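Local coordinates for protein Blo t 1 allergen (Blomia tropicalis, PDB 5JT8) that probably cleaves proteins as a papain-family cysteine protease and acts as an allergen of the mite Blomia tropicalis, at residues L113-W119 / M241-Q245. Numbering follows the deposited sequence.
Sequences LPQNFDW and MYTIQ
Trp119 and Phe117 lie against Ile244 and Gln245. In this papain-like fold, segment 113-119 runs over helix 237-247. Strand 117-118 is part of the mixed sheet and pairs antiparallel with strand 281-291, so this contact joins strand 117-118 and a helix packed on the same sheet.

The tight, buried side holds Phe117, Met241 and Ile244, next to Trp288 of strand 281-291. Phe117 CG is anti to the backbone N (chi1 -170°), which turns the ring to the helix, where Gln245 CA lies over one face. Trp288 also meets this ring, with the planes nearly parallel. Phe117 CE1 lies over one face of the Trp119 ring, offset toward the rim, while Trp119 CD1 sits at the edge of the Phe117 ring. The indole NE1 of Trp119 donates a hydrogen bond to Ile244 O (3.0 Å, N-H...O angle 156°). The oxygen lies almost in the indole plane, but the nitrogen sits well above the carbonyl plane, 46° out of it. Ile244 CG2 packs 3.8 Å from Trp119 CD1.

Leu113 is partly exposed yet well packed on the helix. Its CD1 approaches Met241 CB at 3.9 Å, while CD2 meets the edge of the Tyr242 ring. Tyr242 also stacks with Tyr110. The looser side is partly exposed and holds Pro114, Tyr242 and the Gln245 amide. The amide makes only van der Waals approaches across the contact. Gln245 CG touches Phe117 CE2 at 3.9 Å, and on its extended chain OE1 stops 3.7 Å from Pro114 CD.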
loop_
_atom_site.group_PDB
_atom_site.type_symbol
_atom_site.label_atom_id
_atom_site.label_comp_id
_atom_site.label_asym_id
_atom_site.label_seq_id
_atom_site.Cartn_x
_atom_site.Cartn_y
_atom_site.Cartn_z
ATOM N N LEU A 113 -9.635 3.524 -23.877
ATOM C CA LEU A 113 -9.859 3.588 -22.443
ATOM C C LEU A 113 -10.563 4.891 -22.078
ATOM O O LEU A 113 -10.269 5.935 -22.655
ATOM C CB LEU A 113 -8.533 3.466 -21.686
ATOM C CG LEU A 113 -7.782 2.147 -21.894
ATOM C CD1 LEU A 113 -6.346 2.198 -21.375
ATOM C CD2 LEU A 113 -8.545 1.012 -21.238
ATOM N N PRO A 114 -11.496 4.829 -21.118
ATOM C CA PRO A 114 -12.144 6.064 -20.685
ATOM C C PRO A 114 -11.117 6.972 -20.028
ATOM O O PRO A 114 -10.140 6.474 -19.450
ATOM C CB PRO A 114 -13.205 5.587 -19.690
ATOM C CG PRO A 114 -12.794 4.213 -19.297
ATOM C CD PRO A 114 -12.010 3.635 -20.420
ATOM N N GLN A 115 -11.317 8.277 -20.149
ATOM C CA GLN A 115 -10.391 9.250 -19.583
ATOM C C GLN A 115 -10.352 9.125 -18.061
ATOM O O GLN A 115 -9.293 9.262 -17.455
ATOM C CB GLN A 115 -10.779 10.685 -19.990
ATOM C CG GLN A 115 -9.802 11.748 -19.459
ATOM C CD GLN A 115 -10.014 13.144 -20.054
ATOM O OE1 GLN A 115 -11.080 13.743 -19.902
ATOM N NE2 GLN A 115 -8.984 13.671 -20.716
ATOM N N ASN A 116 -11.505 8.870 -17.445
ATOM C CA ASN A 116 -11.577 8.710 -15.988
ATOM C C ASN A 116 -12.198 7.388 -15.606
ATOM O O ASN A 116 -13.159 6.939 -16.223
ATOM C CB ASN A 116 -12.390 9.839 -15.334
ATOM C CG ASN A 116 -11.851 11.213 -15.659
ATOM O OD1 ASN A 116 -10.824 11.637 -15.128
ATOM N ND2 ASN A 116 -12.549 11.923 -16.532
ATOM N N PHE A 117 -11.662 6.775 -14.567
ATOM C CA PHE A 117 -12.200 5.531 -14.049
ATOM C C PHE A 117 -11.851 5.483 -12.560
ATOM O O PHE A 117 -10.703 5.658 -12.186
ATOM C CB PHE A 117 -11.624 4.329 -14.808
ATOM C CG PHE A 117 -12.311 3.023 -14.506
ATOM C CD1 PHE A 117 -11.974 2.286 -13.379
ATOM C CD2 PHE A 117 -13.290 2.527 -15.355
ATOM C CE1 PHE A 117 -12.608 1.079 -13.101
ATOM C CE2 PHE A 117 -13.928 1.325 -15.082
ATOM C CZ PHE A 117 -13.585 0.599 -13.955
ATOM N N ASP A 118 -12.850 5.266 -11.718
ATOM C CA ASP A 118 -12.655 5.308 -10.274
ATOM C C ASP A 118 -13.517 4.221 -9.621
ATOM O O ASP A 118 -14.729 4.376 -9.523
ATOM C CB ASP A 118 -13.017 6.709 -9.739
ATOM C CG ASP A 118 -12.601 6.929 -8.288
ATOM O OD1 ASP A 118 -12.257 5.951 -7.601
ATOM O OD2 ASP A 118 -12.617 8.088 -7.836
ATOM N N TRP A 119 -12.907 3.120 -9.184
ATOM C CA TRP A 119 -13.681 2.070 -8.523
ATOM C C TRP A 119 -14.423 2.578 -7.276
ATOM O O TRP A 119 -15.452 2.012 -6.901
ATOM C CB TRP A 119 -12.791 0.882 -8.148
ATOM C CG TRP A 119 -12.578 -0.063 -9.270
ATOM C CD1 TRP A 119 -11.390 -0.334 -9.907
ATOM C CD2 TRP A 119 -13.570 -0.878 -9.911
ATOM N NE1 TRP A 119 -11.589 -1.263 -10.899
ATOM C CE2 TRP A 119 -12.915 -1.613 -10.926
ATOM C CE3 TRP A 119 -14.954 -1.041 -9.742
ATOM C CZ2 TRP A 119 -13.585 -2.513 -11.755
ATOM C CZ3 TRP A 119 -15.627 -1.927 -10.571
ATOM C CH2 TRP A 119 -14.941 -2.650 -11.574
ATOM N N MET A 241 -4.096 0.320 -16.650
ATOM C CA MET A 241 -5.462 0.868 -16.673
ATOM C C MET A 241 -6.468 -0.156 -17.172
ATOM O O MET A 241 -7.554 -0.320 -16.608
ATOM C CB MET A 241 -5.561 2.130 -17.562
ATOM C CG MET A 241 -4.734 3.325 -17.079
ATOM S SD MET A 241 -4.315 4.508 -18.406
ATOM C CE MET A 241 -5.906 5.200 -18.733
ATOM N N TYR A 242 -6.126 -0.828 -18.258
ATOM C CA TYR A 242 -6.993 -1.891 -18.730
ATOM C C TYR A 242 -7.174 -3.037 -17.708
ATOM O O TYR A 242 -8.285 -3.561 -17.530
ATOM C CB TYR A 242 -6.462 -2.460 -20.032
ATOM C CG TYR A 242 -7.516 -3.293 -20.669
ATOM C CD1 TYR A 242 -8.628 -2.697 -21.255
ATOM C CD2 TYR A 242 -7.454 -4.678 -20.615
ATOM C CE1 TYR A 242 -9.633 -3.462 -21.807
ATOM C CE2 TYR A 242 -8.438 -5.453 -21.169
ATOM C CZ TYR A 242 -9.522 -4.844 -21.771
ATOM O OH TYR A 242 -10.506 -5.622 -22.328
ATOM N N THR A 243 -6.075 -3.442 -17.072
ATOM C CA THR A 243 -6.135 -4.472 -16.023
ATOM C C THR A 243 -7.071 -4.040 -14.899
ATOM O O THR A 243 -7.903 -4.818 -14.434
ATOM C CB THR A 243 -4.731 -4.769 -15.470
ATOM O OG1 THR A 243 -3.922 -5.300 -16.530
ATOM C CG2 THR A 243 -4.784 -5.756 -14.267
ATOM N N ILE A 244 -6.962 -2.775 -14.502
ATOM C CA ILE A 244 -7.813 -2.223 -13.456
ATOM C C ILE A 244 -9.266 -2.246 -13.888
ATOM O O ILE A 244 -10.149 -2.605 -13.107
ATOM C CB ILE A 244 -7.392 -0.794 -13.103
ATOM C CG1 ILE A 244 -6.072 -0.830 -12.323
ATOM C CG2 ILE A 244 -8.494 -0.078 -12.306
ATOM C CD1 ILE A 244 -5.394 0.542 -12.210
ATOM N N GLN A 245 -9.510 -1.872 -15.139
ATOM C CA GLN A 245 -10.859 -1.888 -15.678
ATOM C C GLN A 245 -11.457 -3.308 -15.728
ATOM O O GLN A 245 -12.621 -3.497 -15.364
ATOM C CB GLN A 245 -10.891 -1.273 -17.079
ATOM C CG GLN A 245 -12.314 -1.139 -17.631
ATOM C CD GLN A 245 -12.393 -0.493 -19.021
ATOM O OE1 GLN A 245 -13.256 0.342 -19.273
ATOM N NE2 GLN A 245 -11.521 -0.909 -19.921
#